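Local coordinates for protein cruciferin (Brassica napus, PDB 3KGL) that probably serves as a nutrient reserve of the seed, an 11S globulin of two cupin modules whose mature subunits form hexamers, at residues Pro338-Ala344 with Asn405-Leu411; Thr63-Ser67 with Leu321-Ala325; Ser41-Arg47 with Asn345-Tyr349; Trp31-Ala35 with Asp189-Arg193; Ser18-Lys22 with Asn201-Trp207. All coordinates share one frame; numbering follows the deposited sequence.

Interaction 1. Residues Pro338-Ala344 with Asn405-Leu411; sequences PQWNANA and NAQINTL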
# COMPACT_ATOMS: atom_id res chain seq x y z
N PRO A 338 24.84 17.75 -5.27
CA PRO A 338 23.43 17.68 -5.65
C PRO A 338 22.95 16.25 -5.88
O PRO A 338 23.35 15.61 -6.85
CB PRO A 338 23.40 18.45 -6.97
CG PRO A 338 24.54 19.39 -6.88
CD PRO A 338 25.61 18.65 -6.14
N GLN A 339 22.10 15.77 -4.99
CA GLN A 339 21.53 14.43 -5.06
C GLN A 339 20.00 14.47 -5.00
O GLN A 339 19.41 15.46 -4.57
CB GLN A 339 22.07 13.57 -3.90
CG GLN A 339 21.66 14.05 -2.50
CD GLN A 339 22.56 13.52 -1.39
OE1 GLN A 339 22.11 13.28 -0.26
NE2 GLN A 339 23.84 13.35 -1.71
N TRP A 340 19.35 13.40 -5.44
CA TRP A 340 17.93 13.24 -5.19
C TRP A 340 17.70 11.84 -4.66
O TRP A 340 18.61 11.04 -4.63
CB TRP A 340 17.11 13.50 -6.45
CG TRP A 340 17.01 12.35 -7.45
CD1 TRP A 340 16.11 11.32 -7.44
CD2 TRP A 340 17.80 12.18 -8.64
NE1 TRP A 340 16.31 10.51 -8.53
CE2 TRP A 340 17.33 11.01 -9.28
CE3 TRP A 340 18.86 12.88 -9.21
CZ2 TRP A 340 17.89 10.54 -10.45
CZ3 TRP A 340 19.41 12.41 -10.38
CH2 TRP A 340 18.93 11.25 -10.99
N ASN A 341 16.49 11.54 -4.21
CA ASN A 341 16.19 10.19 -3.79
C ASN A 341 15.31 9.49 -4.81
O ASN A 341 14.26 10.02 -5.20
CB ASN A 341 15.59 10.18 -2.39
CG ASN A 341 16.56 10.66 -1.34
OD1 ASN A 341 17.77 10.65 -1.57
ND2 ASN A 341 16.06 11.09 -0.18
N ALA A 342 15.75 8.32 -5.27
CA ALA A 342 15.11 7.62 -6.37
C ALA A 342 13.79 6.98 -5.97
O ALA A 342 12.90 6.81 -6.81
CB ALA A 342 16.03 6.58 -6.92
N ASN A 343 13.66 6.64 -4.68
CA ASN A 343 12.52 5.83 -4.22
C ASN A 343 12.00 6.17 -2.83
O ASN A 343 11.24 5.39 -2.25
CB ASN A 343 12.86 4.34 -4.28
CG ASN A 343 14.08 3.96 -3.42
OD1 ASN A 343 14.93 4.80 -3.08
ND2 ASN A 343 14.18 2.68 -3.07
N ALA A 344 12.40 7.32 -2.31
CA ALA A 344 11.97 7.71 -0.97
C ALA A 344 11.68 9.19 -0.83
O ALA A 344 12.22 10.04 -1.54
CB ALA A 344 13.02 7.30 0.05
N ASN A 405 15.20 0.66 2.19
CA ASN A 405 16.50 0.90 1.58
C ASN A 405 16.47 2.04 0.55
O ASN A 405 15.89 1.90 -0.53
CB ASN A 405 17.06 -0.38 0.95
CG ASN A 405 18.44 -0.18 0.33
OD1 ASN A 405 18.64 0.69 -0.52
ND2 ASN A 405 19.40 -1.01 0.74
N ALA A 406 17.08 3.18 0.87
CA ALA A 406 17.01 4.35 -0.00
C ALA A 406 18.14 4.39 -1.03
O ALA A 406 19.29 4.15 -0.71
CB ALA A 406 17.01 5.62 0.82
N GLN A 407 17.78 4.72 -2.27
CA GLN A 407 18.77 4.92 -3.33
C GLN A 407 19.01 6.42 -3.60
O GLN A 407 18.13 7.11 -4.12
CB GLN A 407 18.31 4.23 -4.62
CG GLN A 407 19.42 3.98 -5.65
CD GLN A 407 20.22 2.71 -5.38
OE1 GLN A 407 19.78 1.82 -4.64
NE2 GLN A 407 21.41 2.60 -5.99
N ILE A 408 20.19 6.91 -3.26
CA ILE A 408 20.57 8.27 -3.63
C ILE A 408 21.20 8.29 -5.04
O ILE A 408 21.99 7.42 -5.39
CB ILE A 408 21.56 8.88 -2.61
CG1 ILE A 408 21.22 8.43 -1.20
CG2 ILE A 408 21.54 10.40 -2.66
CD1 ILE A 408 21.84 9.29 -0.12
N ASN A 409 20.81 9.27 -5.85
CA ASN A 409 21.39 9.50 -7.17
C ASN A 409 22.04 10.88 -7.23
O ASN A 409 21.40 11.88 -6.94
CB ASN A 409 20.32 9.38 -8.25
CG ASN A 409 19.95 7.93 -8.56
OD1 ASN A 409 20.69 7.01 -8.20
ND2 ASN A 409 18.81 7.72 -9.22
N THR A 410 23.31 10.93 -7.57
CA THR A 410 24.02 12.20 -7.60
C THR A 410 23.90 12.84 -8.99
O THR A 410 23.73 12.14 -9.98
CB THR A 410 25.51 12.03 -7.19
OG1 THR A 410 26.16 11.08 -8.04
CG2 THR A 410 25.62 11.52 -5.78
N LEU A 411 23.98 14.17 -9.06
CA LEU A 411 24.02 14.85 -10.35
C LEU A 411 25.45 15.18 -10.73
O LEU A 411 25.74 15.37 -11.90
CB LEU A 411 23.21 16.13 -10.33
CG LEU A 411 21.70 16.02 -10.16
CD1 LEU A 411 21.15 17.37 -9.75
CD2 LEU A 411 21.03 15.54 -11.43
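The W340 indole carries the CB of N409 over one face: CB sits 3.4 Å from the centroid of the six-membered ring and 10° off its normal, a CH-pi contact. The carboxamide of N409 stands at 80° to the indole plane, so ring and amide are not stacked. At the ring edge, near its plane, W340 CZ3 meets L411 CD2 at 3.7 Å, and F60 of a second subunit stacks on the same indole. A chi1 of 81°, with CG between the backbone N and the carbonyl carbon, swings the ring over N409. An alanine in place of W340 would be likely to strip N409 CB and L411 CD2 of their shared cover and to leave F60 of the neighbouring subunit without its stacking partner.

On the other face of the sheet, CG2 of I408 lies against Q339 CB at 3.4 Å, with the extended glutamine chain crossing it at a slant. Three backbone bonds hold the strands here: L411 N to P338 O (2.7 Å), W340 N to N409 O, and N409 N to W340 O. A342 N to Q407 O (2.9 Å) carries the pairing past N341, whose OD1 turns instead to K401. Beyond the strand, N343 uses both ends of its amide on the opposing backbone: OD1 accepts from Q407 N at 3.0 Å, and ND2 donates to N405 O at 3.2 Å. W340–N409 is thus a hydrogen-bonded pair between two non-hydrogen-bonded ones, Q339–T410 and N341–I408, the register of an antiparallel beta sheet, in the C-terminal cupin module at a subunit interface.

Interaction 2. Residues Thr63-Ser67 with Leu321-Ala325; sequences TAKLS and LRLSA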
# COMPACT_ATOMS: atom_id res chain seq x y z
N THR A 63 1.57 3.86 13.61
CA THR A 63 2.45 3.90 12.45
C THR A 63 3.85 3.54 12.86
O THR A 63 4.18 3.53 14.05
CB THR A 63 2.54 5.32 11.91
OG1 THR A 63 3.24 6.13 12.85
CG2 THR A 63 1.15 5.88 11.66
N ALA A 64 4.69 3.25 11.88
CA ALA A 64 6.10 3.04 12.14
C ALA A 64 6.73 4.28 12.79
O ALA A 64 6.28 5.40 12.62
CB ALA A 64 6.81 2.71 10.85
N LYS A 65 7.79 4.06 13.56
CA LYS A 65 8.43 5.13 14.29
C LYS A 65 9.91 4.90 14.16
O LYS A 65 10.40 3.79 14.39
CB LYS A 65 8.02 5.05 15.77
CG LYS A 65 8.08 6.38 16.52
CD LYS A 65 7.55 6.26 17.96
CE LYS A 65 8.68 6.09 18.98
NZ LYS A 65 8.50 6.94 20.21
N LEU A 66 10.63 5.93 13.76
CA LEU A 66 12.08 5.85 13.73
C LEU A 66 12.59 7.03 14.53
O LEU A 66 12.36 8.18 14.18
CB LEU A 66 12.59 5.89 12.28
CG LEU A 66 13.72 4.94 11.89
CD1 LEU A 66 14.29 5.31 10.52
CD2 LEU A 66 14.82 4.94 12.93
N SER A 67 13.26 6.75 15.64
CA SER A 67 13.67 7.80 16.57
C SER A 67 15.17 8.03 16.47
O SER A 67 15.91 7.11 16.13
CB SER A 67 13.28 7.43 18.01
OG SER A 67 11.89 7.15 18.17
N LEU A 321 9.26 -1.96 8.50
CA LEU A 321 8.94 -0.55 8.77
C LEU A 321 8.85 0.34 7.53
O LEU A 321 8.18 1.38 7.56
CB LEU A 321 9.95 0.07 9.74
CG LEU A 321 9.51 0.11 11.21
CD1 LEU A 321 8.94 -1.21 11.65
CD2 LEU A 321 10.66 0.51 12.09
N ARG A 322 9.52 -0.05 6.45
CA ARG A 322 9.58 0.77 5.24
C ARG A 322 10.18 2.16 5.58
O ARG A 322 9.66 3.20 5.16
CB ARG A 322 8.18 0.90 4.61
CG ARG A 322 7.65 -0.35 3.88
CD ARG A 322 6.23 -0.10 3.28
NE ARG A 322 6.11 1.13 2.48
CZ ARG A 322 4.97 1.61 1.96
NH1 ARG A 322 3.82 0.97 2.15
NH2 ARG A 322 4.99 2.73 1.25
N LEU A 323 11.27 2.15 6.34
CA LEU A 323 11.97 3.38 6.77
C LEU A 323 13.49 3.20 6.79
O LEU A 323 14.01 2.09 6.90
CB LEU A 323 11.47 3.88 8.14
CG LEU A 323 10.08 4.51 8.20
CD1 LEU A 323 9.71 4.90 9.60
CD2 LEU A 323 10.03 5.72 7.31
N SER A 324 14.20 4.33 6.69
CA SER A 324 15.62 4.37 6.36
C SER A 324 16.15 5.64 7.01
O SER A 324 15.41 6.61 7.17
CB SER A 324 15.78 4.42 4.82
OG SER A 324 17.08 4.76 4.39
N ALA A 325 17.42 5.66 7.41
CA ALA A 325 17.98 6.89 7.97
C ALA A 325 19.37 7.20 7.43
O ALA A 325 20.06 6.30 6.93
CB ALA A 325 17.97 6.86 9.50
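A64, whose CB meets L321 and L323, gives its carbonyl O to the hydroxyl of T63 in the one side-chain hydrogen bond within the two segments, T63 OG1 to A64 O at 3.1 Å. The donor stands 37° out of the carbonyl plane, so the bond does not lie on a lone pair. No hydrogen bond crosses between 63-67 and 321-325; the side-chain contacts across it are aliphatic, with two backbone carbonyls beside leucine methyls.

A64 CB meets two leucine branches, at 3.8 Å from L321 CG and at the same distance from L323 CD1. L323 is set with CG anti to its carbonyl carbon (chi1 -72°), a rotation that brings CD1 to the alanine methyl and also near L66 CB, at 4.1 Å. L66 reaches back with a single methyl: CD1 touches L323 CB at 4.0 Å and A325 CB at 4.1 Å, while S324 O lies beside it. The CD2 branch of L321 comes up to K65 O.

R322, with positive phi, ends the helix 318-321, and the chain then turns into strand 324-331. Around the contact, L66 also packs on V178 and F400, and L321 on A156. All the touching residues are buried, and the two segments lie in different cupin modules. The arrangement is that of a bicupin, in which the start of strand 65-71 of the N-terminal module meets the helix end and the lead-in to strand 324-331 of the C-terminal module through aliphatic side chains.

Interaction 3. Residues Ser41-Arg47 with Asn345-Tyr349; sequences SGVSFVR and NAVLY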
# COMPACT_ATOMS: atom_id res chain seq x y z
N SER A 41 5.30 14.55 1.70
CA SER A 41 6.23 13.52 2.16
C SER A 41 5.53 12.40 2.90
O SER A 41 6.12 11.35 3.16
CB SER A 41 7.32 14.14 3.04
OG SER A 41 8.43 14.54 2.24
N GLY A 42 4.27 12.62 3.25
CA GLY A 42 3.48 11.61 3.93
C GLY A 42 3.98 11.23 5.31
O GLY A 42 3.85 10.07 5.71
N VAL A 43 4.52 12.19 6.06
CA VAL A 43 4.97 11.93 7.43
C VAL A 43 4.68 13.08 8.38
O VAL A 43 4.41 14.20 7.97
CB VAL A 43 6.48 11.62 7.49
CG1 VAL A 43 6.82 10.39 6.67
CG2 VAL A 43 7.29 12.84 7.06
N SER A 44 4.74 12.78 9.68
CA SER A 44 4.76 13.80 10.71
C SER A 44 6.10 13.68 11.43
O SER A 44 6.85 12.72 11.24
CB SER A 44 3.61 13.60 11.68
OG SER A 44 3.60 14.58 12.70
N PHE A 45 6.40 14.66 12.27
CA PHE A 45 7.67 14.69 12.98
C PHE A 45 7.39 15.20 14.40
O PHE A 45 6.40 15.90 14.61
CB PHE A 45 8.64 15.61 12.24
CG PHE A 45 10.09 15.37 12.56
CD1 PHE A 45 10.80 14.37 11.92
CD2 PHE A 45 10.76 16.17 13.47
CE1 PHE A 45 12.14 14.16 12.21
CE2 PHE A 45 12.11 15.96 13.76
CZ PHE A 45 12.79 14.96 13.13
N VAL A 46 8.21 14.82 15.36
CA VAL A 46 8.00 15.22 16.75
C VAL A 46 9.32 15.22 17.47
O VAL A 46 10.23 14.48 17.11
CB VAL A 46 7.04 14.27 17.50
CG1 VAL A 46 7.54 12.85 17.41
CG2 VAL A 46 6.88 14.69 18.95
N ARG A 47 9.44 16.06 18.49
CA ARG A 47 10.66 16.09 19.29
C ARG A 47 10.25 15.99 20.73
O ARG A 47 9.46 16.80 21.20
CB ARG A 47 11.42 17.40 19.08
CG ARG A 47 12.57 17.57 20.04
CD ARG A 47 12.90 19.04 20.26
NE ARG A 47 13.63 19.61 19.15
CZ ARG A 47 13.22 20.65 18.43
NH1 ARG A 47 12.08 21.25 18.72
NH2 ARG A 47 13.96 21.08 17.43
N ASN A 345 10.80 9.50 0.11
CA ASN A 345 10.64 10.87 0.54
C ASN A 345 11.53 11.07 1.73
O ASN A 345 11.65 10.19 2.57
CB ASN A 345 9.19 11.14 0.90
CG ASN A 345 8.32 11.23 -0.31
OD1 ASN A 345 8.82 11.22 -1.45
ND2 ASN A 345 7.02 11.30 -0.10
N ALA A 346 12.20 12.21 1.79
CA ALA A 346 13.10 12.49 2.90
C ALA A 346 12.51 13.53 3.82
O ALA A 346 11.60 14.26 3.46
CB ALA A 346 14.45 12.95 2.37
N VAL A 347 13.04 13.57 5.04
CA VAL A 347 12.73 14.62 5.99
C VAL A 347 14.03 14.91 6.75
O VAL A 347 14.64 14.01 7.32
CB VAL A 347 11.54 14.23 6.89
CG1 VAL A 347 11.84 14.43 8.38
CG2 VAL A 347 10.27 14.96 6.43
N LEU A 348 14.48 16.16 6.69
CA LEU A 348 15.83 16.50 7.14
C LEU A 348 15.79 17.35 8.40
O LEU A 348 15.08 18.36 8.47
CB LEU A 348 16.58 17.25 6.05
CG LEU A 348 17.98 17.73 6.41
CD1 LEU A 348 18.84 17.82 5.16
CD2 LEU A 348 17.95 19.08 7.11
N TYR A 349 16.58 16.95 9.38
CA TYR A 349 16.62 17.66 10.65
C TYR A 349 18.05 18.05 10.96
O TYR A 349 18.96 17.23 10.87
CB TYR A 349 16.01 16.78 11.76
CG TYR A 349 15.99 17.37 13.15
CD1 TYR A 349 14.95 18.18 13.58
CD2 TYR A 349 16.99 17.06 14.07
CE1 TYR A 349 14.92 18.70 14.87
CE2 TYR A 349 16.98 17.56 15.36
CZ TYR A 349 15.94 18.38 15.76
OH TYR A 349 15.95 18.87 17.05
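Both nitrogens on one side of the R47 guanidinium grip the hydroxyl of Y349: NH2 donates to OH at 3.0 Å and NE at 3.2 Å. The oxygen lies at the guanidinium edge, close to its plane, whereas guanidinium and phenol planes are turned 56° apart. R47 is held on its far side by a salt bridge from NH1 to E29.

Next to this pair, F45 CE2 touches Y349 CD1 at 3.6 Å. The ring planes lie at 31° with centroids 5.5 Å apart, an oblique meeting. Y349 has CG anti to its backbone N, a rotation that lays the phenol past F45 and carries its OH to the arginine. F45 CD1 also meets V347 CG1 at 3.7 Å, and V347 CG2 meets V43 CG2 at the same distance as the two valines slide past each other.

These side chains fill the space between strands 43-47 and 346-349, whose axes run 9.3 Å apart at 17°. The separation is that of two sheets packed face to face, one from each cupin module of the bicupin.

Further out, W31 presents an edge-to-face ring to F45, and L377 backs F45, V347 and Y349. At the start of the segments, G42 closes helix 36-41 with a Schellman motif. There N345 ND2 makes a weak bond to S41 O (3.4 Å) and a further one to Q187 O of a second subunit, while N345 OD1 is taken by Q382 N.

Interaction 4. Residues Trp31-Ala35 with Asp189-Arg193; sequences WDHHA and DRNPR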
# COMPACT_ATOMS: atom_id res chain seq x y z
N TRP A 31 5.28 18.71 15.07
CA TRP A 31 5.22 19.37 13.76
C TRP A 31 3.86 19.22 13.11
O TRP A 31 3.12 18.29 13.41
CB TRP A 31 6.27 18.80 12.83
CG TRP A 31 7.56 19.57 12.82
CD1 TRP A 31 7.91 20.53 11.94
CD2 TRP A 31 8.66 19.43 13.72
NE1 TRP A 31 9.16 21.01 12.23
CE2 TRP A 31 9.64 20.35 13.32
CE3 TRP A 31 8.91 18.62 14.83
CZ2 TRP A 31 10.85 20.48 13.98
CZ3 TRP A 31 10.11 18.76 15.49
CH2 TRP A 31 11.07 19.68 15.06
N ASP A 32 3.54 20.14 12.21
CA ASP A 32 2.26 20.09 11.53
C ASP A 32 2.28 19.26 10.24
O ASP A 32 2.96 19.60 9.26
CB ASP A 32 1.79 21.50 11.22
CG ASP A 32 0.35 21.54 10.78
OD1 ASP A 32 -0.36 20.53 11.00
OD2 ASP A 32 -0.07 22.57 10.23
N HIS A 33 1.51 18.18 10.22
CA HIS A 33 1.49 17.31 9.05
C HIS A 33 0.51 17.82 8.00
O HIS A 33 0.47 17.29 6.89
CB HIS A 33 1.16 15.88 9.46
CG HIS A 33 0.02 15.78 10.42
ND1 HIS A 33 0.18 15.98 11.78
CD2 HIS A 33 -1.29 15.50 10.22
CE1 HIS A 33 -1.00 15.83 12.37
NE2 HIS A 33 -1.90 15.55 11.45
N HIS A 34 -0.29 18.83 8.35
CA HIS A 34 -1.21 19.48 7.41
C HIS A 34 -0.50 20.55 6.58
O HIS A 34 -1.10 21.16 5.69
CB HIS A 34 -2.38 20.15 8.14
CG HIS A 34 -3.21 19.21 8.95
ND1 HIS A 34 -3.31 19.31 10.32
CD2 HIS A 34 -3.99 18.17 8.59
CE1 HIS A 34 -4.12 18.37 10.77
NE2 HIS A 34 -4.54 17.66 9.74
N ALA A 35 0.76 20.81 6.88
CA ALA A 35 1.55 21.67 6.03
C ALA A 35 1.66 21.00 4.67
O ALA A 35 1.98 19.81 4.58
CB ALA A 35 2.93 21.89 6.64
N ASP A 189 -5.05 6.58 9.87
CA ASP A 189 -5.34 7.95 9.43
C ASP A 189 -4.16 8.76 9.01
O ASP A 189 -3.03 8.46 9.36
CB ASP A 189 -5.90 8.71 10.62
CG ASP A 189 -7.31 9.06 10.42
OD1 ASP A 189 -7.83 8.71 9.34
OD2 ASP A 189 -7.87 9.67 11.33
N ARG A 190 -4.45 9.87 8.34
CA ARG A 190 -3.41 10.82 7.98
C ARG A 190 -2.87 11.66 9.16
O ARG A 190 -2.13 12.61 8.94
CB ARG A 190 -3.90 11.74 6.87
CG ARG A 190 -2.81 12.20 5.95
CD ARG A 190 -2.32 11.06 5.08
NE ARG A 190 -1.41 11.57 4.05
CZ ARG A 190 -0.90 10.83 3.08
NH1 ARG A 190 -1.21 9.54 3.01
NH2 ARG A 190 -0.08 11.38 2.19
N ASN A 191 -3.22 11.30 10.39
CA ASN A 191 -2.61 11.89 11.58
C ASN A 191 -1.73 10.90 12.36
O ASN A 191 -1.91 9.68 12.26
CB ASN A 191 -3.65 12.46 12.56
CG ASN A 191 -4.79 13.14 11.87
OD1 ASN A 191 -4.84 14.38 11.77
ND2 ASN A 191 -5.72 12.35 11.39
N PRO A 192 -0.77 11.43 13.13
CA PRO A 192 -0.00 10.59 14.05
C PRO A 192 -0.87 10.37 15.26
O PRO A 192 -1.54 11.29 15.69
CB PRO A 192 1.18 11.49 14.41
CG PRO A 192 0.66 12.84 14.27
CD PRO A 192 -0.20 12.79 13.06
N ARG A 193 -0.90 9.16 15.79
CA ARG A 193 -1.76 8.92 16.93
C ARG A 193 -1.04 8.21 18.04
O ARG A 193 -0.79 7.01 17.97
CB ARG A 193 -3.02 8.17 16.52
CG ARG A 193 -3.91 8.97 15.62
CD ARG A 193 -5.31 8.44 15.67
NE ARG A 193 -6.15 9.01 14.62
CZ ARG A 193 -7.11 9.89 14.84
NH1 ARG A 193 -7.35 10.32 16.06
NH2 ARG A 193 -7.83 10.34 13.83
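H33 and H34, the residues that meet N191 and P192, follow W31 and D32 in a loop between strand 26-30 and helix 36-41. After W31, D32 shapes the backbone: its OD1 accepts from H34 N at 3.1 Å, an Asx turn, and a type I turn runs from D32 to A35.

H33 then carries nearly all of the contact. Its chi1 of 45° places CG between the backbone N and the carbonyl carbon, from where the imidazole reaches the other segment. NE2 donates to N191 OD1 at 3.2 Å with an N-H...O angle of 161°; the acceptor lies close to the imidazole plane, although the donor is tilted 32° from the carbonyl plane of the asparagine. P192 CD sits over one ring face, 3.5 Å from the centroid, in a CH-pi contact. CD2 of the ring comes near R190 O. The two loops so joined both belong to the N-terminal cupin module, where H33 and P192 also pack on S44 of strand 43-50.

Replacing H33 by an alanine would probably leave N191 OD1 without this donor and open a gap beneath P192. N191 has a second tie, from ND2 to N5 of a third subunit, which places the pair beside a subunit interface.

The H34 ring has H33 CD2 over its centre, 3.9 Å above the plane, and its NE2 approaches N191 OD1 no closer than 3.9 Å. A35 stands at the N-cap position of helix 36-41.

Interaction 5. Residues Ser18-Lys22 with Asn201-Trp207; sequences SHVLK and NPQGQVW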
# COMPACT_ATOMS: atom_id res chain seq x y z
N SER A 18 4.68 23.14 15.75
CA SER A 18 3.50 23.99 15.59
C SER A 18 2.55 23.92 16.76
O SER A 18 1.58 24.67 16.81
CB SER A 18 2.74 23.67 14.30
OG SER A 18 3.49 24.06 13.17
N HIS A 19 2.82 23.00 17.69
CA HIS A 19 2.02 22.88 18.91
C HIS A 19 2.98 22.36 19.96
O HIS A 19 3.88 21.58 19.64
CB HIS A 19 0.87 21.86 18.77
CG HIS A 19 0.18 21.86 17.44
ND1 HIS A 19 -1.03 22.49 17.23
CD2 HIS A 19 0.51 21.27 16.26
CE1 HIS A 19 -1.40 22.31 15.97
NE2 HIS A 19 -0.48 21.57 15.36
N VAL A 20 2.79 22.76 21.22
CA VAL A 20 3.61 22.18 22.27
C VAL A 20 2.80 21.65 23.45
O VAL A 20 1.84 22.26 23.88
CB VAL A 20 4.77 23.10 22.68
CG1 VAL A 20 5.35 22.68 24.03
CG2 VAL A 20 5.84 23.04 21.60
N LEU A 21 3.18 20.47 23.93
CA LEU A 21 2.52 19.87 25.08
C LEU A 21 3.49 19.94 26.21
O LEU A 21 4.47 19.18 26.27
CB LEU A 21 2.15 18.42 24.80
CG LEU A 21 1.27 18.26 23.56
CD1 LEU A 21 1.17 16.80 23.19
CD2 LEU A 21 -0.08 18.86 23.84
N LYS A 22 3.23 20.88 27.11
CA LYS A 22 4.12 21.14 28.22
C LYS A 22 3.76 20.21 29.36
O LYS A 22 2.63 20.20 29.84
CB LYS A 22 4.06 22.63 28.62
CG LYS A 22 4.41 23.55 27.45
CD LYS A 22 3.94 25.00 27.60
CE LYS A 22 5.12 25.92 27.91
NZ LYS A 22 4.97 27.29 27.32
N ASN A 201 -3.09 13.90 29.03
CA ASN A 201 -2.80 15.13 28.30
C ASN A 201 -3.99 16.05 28.33
O ASN A 201 -4.93 15.87 27.56
CB ASN A 201 -2.42 14.85 26.85
CG ASN A 201 -2.24 16.12 26.05
OD1 ASN A 201 -1.86 17.15 26.60
ND2 ASN A 201 -2.50 16.05 24.75
N PRO A 202 -3.96 17.07 29.19
CA PRO A 202 -5.13 17.93 29.35
C PRO A 202 -5.30 18.86 28.15
O PRO A 202 -6.38 19.42 27.96
CB PRO A 202 -4.80 18.74 30.61
CG PRO A 202 -3.49 18.20 31.13
CD PRO A 202 -2.82 17.57 29.97
N GLN A 203 -4.26 18.99 27.34
CA GLN A 203 -4.30 19.84 26.15
C GLN A 203 -5.03 19.20 25.00
O GLN A 203 -5.55 19.89 24.12
CB GLN A 203 -2.89 20.17 25.69
CG GLN A 203 -2.11 21.06 26.62
CD GLN A 203 -0.87 21.58 25.95
OE1 GLN A 203 0.25 21.37 26.43
NE2 GLN A 203 -1.06 22.22 24.80
N GLY A 204 -5.04 17.86 25.00
CA GLY A 204 -5.73 17.10 23.98
C GLY A 204 -4.97 16.97 22.68
O GLY A 204 -3.78 17.31 22.60
N GLN A 205 -5.67 16.50 21.64
CA GLN A 205 -5.02 16.16 20.38
C GLN A 205 -4.99 17.36 19.44
O GLN A 205 -5.61 17.38 18.38
CB GLN A 205 -5.71 14.96 19.73
CG GLN A 205 -6.19 13.97 20.77
CD GLN A 205 -6.82 12.73 20.16
OE1 GLN A 205 -6.12 11.86 19.65
NE2 GLN A 205 -8.14 12.65 20.23
N VAL A 206 -4.22 18.35 19.86
CA VAL A 206 -4.22 19.67 19.25
C VAL A 206 -3.61 19.65 17.86
O VAL A 206 -3.76 20.61 17.11
CB VAL A 206 -3.43 20.65 20.12
CG1 VAL A 206 -3.99 20.68 21.53
CG2 VAL A 206 -1.97 20.23 20.17
N TRP A 207 -2.94 18.55 17.54
CA TRP A 207 -2.26 18.37 16.25
C TRP A 207 -3.19 17.77 15.19
O TRP A 207 -2.84 17.75 14.02
CB TRP A 207 -1.00 17.50 16.41
CG TRP A 207 -1.28 16.14 16.98
CD1 TRP A 207 -1.44 14.98 16.28
CD2 TRP A 207 -1.43 15.79 18.37
NE1 TRP A 207 -1.68 13.93 17.15
CE2 TRP A 207 -1.67 14.40 18.43
CE3 TRP A 207 -1.39 16.52 19.57
CZ2 TRP A 207 -1.87 13.73 19.63
CZ3 TRP A 207 -1.58 15.84 20.76
CH2 TRP A 207 -1.83 14.46 20.78
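Q203 meets V20, L21 and K22 from a type I beta turn, N201 to G204, that packs against strand 19-23, the edge strand within this chain of the large sheet of the N-terminal cupin module. An Asx turn, N201 OD1 accepting from Q203 N, shapes the same bend. From its CB the Q203 chain runs extended over L21: CB touches L21 CD2 at 3.6 Å, CG passes the same methyl, and CD lies 3.5 Å from it. Beyond CD the amide bridges the strand backbone. NE2 donates to V20 O at 3.0 Å, the acceptor close to the amide plane. OE1 accepts from K22 N at 3.1 Å, with a C=O...N angle of 170°, nearly along the C=O axis. One side-chain amide thus pairs with a backbone C=O and a backbone N-H of strand 19-22.

Farther back along the strand, where S18 and H19 both face V30 in a classic bulge, H19 CB rests 3.6 Å from V206 CG2. The other L21 methyl, CD1, meets W207 CZ3 at 3.8 Å, and W207 NE1 is bonded to P192 O. Over one face of the H19 imidazole lies W207 CA, 4.0 Å from the ring centroid.

In the fold
Interactions 5, 4, 3 and 2 open in that order along the chain, before interaction 1. Interaction 4 is nested within the loop closed by interaction 5, and interaction 2 within that closed by interaction 3; interactions 1 and 3 alternate. Interactions 2 and 3, with centres 10 Å apart, both join the central sheets of the two cupin modules, near the centre of the chain. Interactions 4 and 5, 13 Å apart, stay within the N-terminal module and touch through P192 and W207. Interaction 1 belongs to the C-terminal module, its centre 35 Å from that of interaction 5. All five reach a neighbouring subunit, interactions 2 and 5 through one packing residue each.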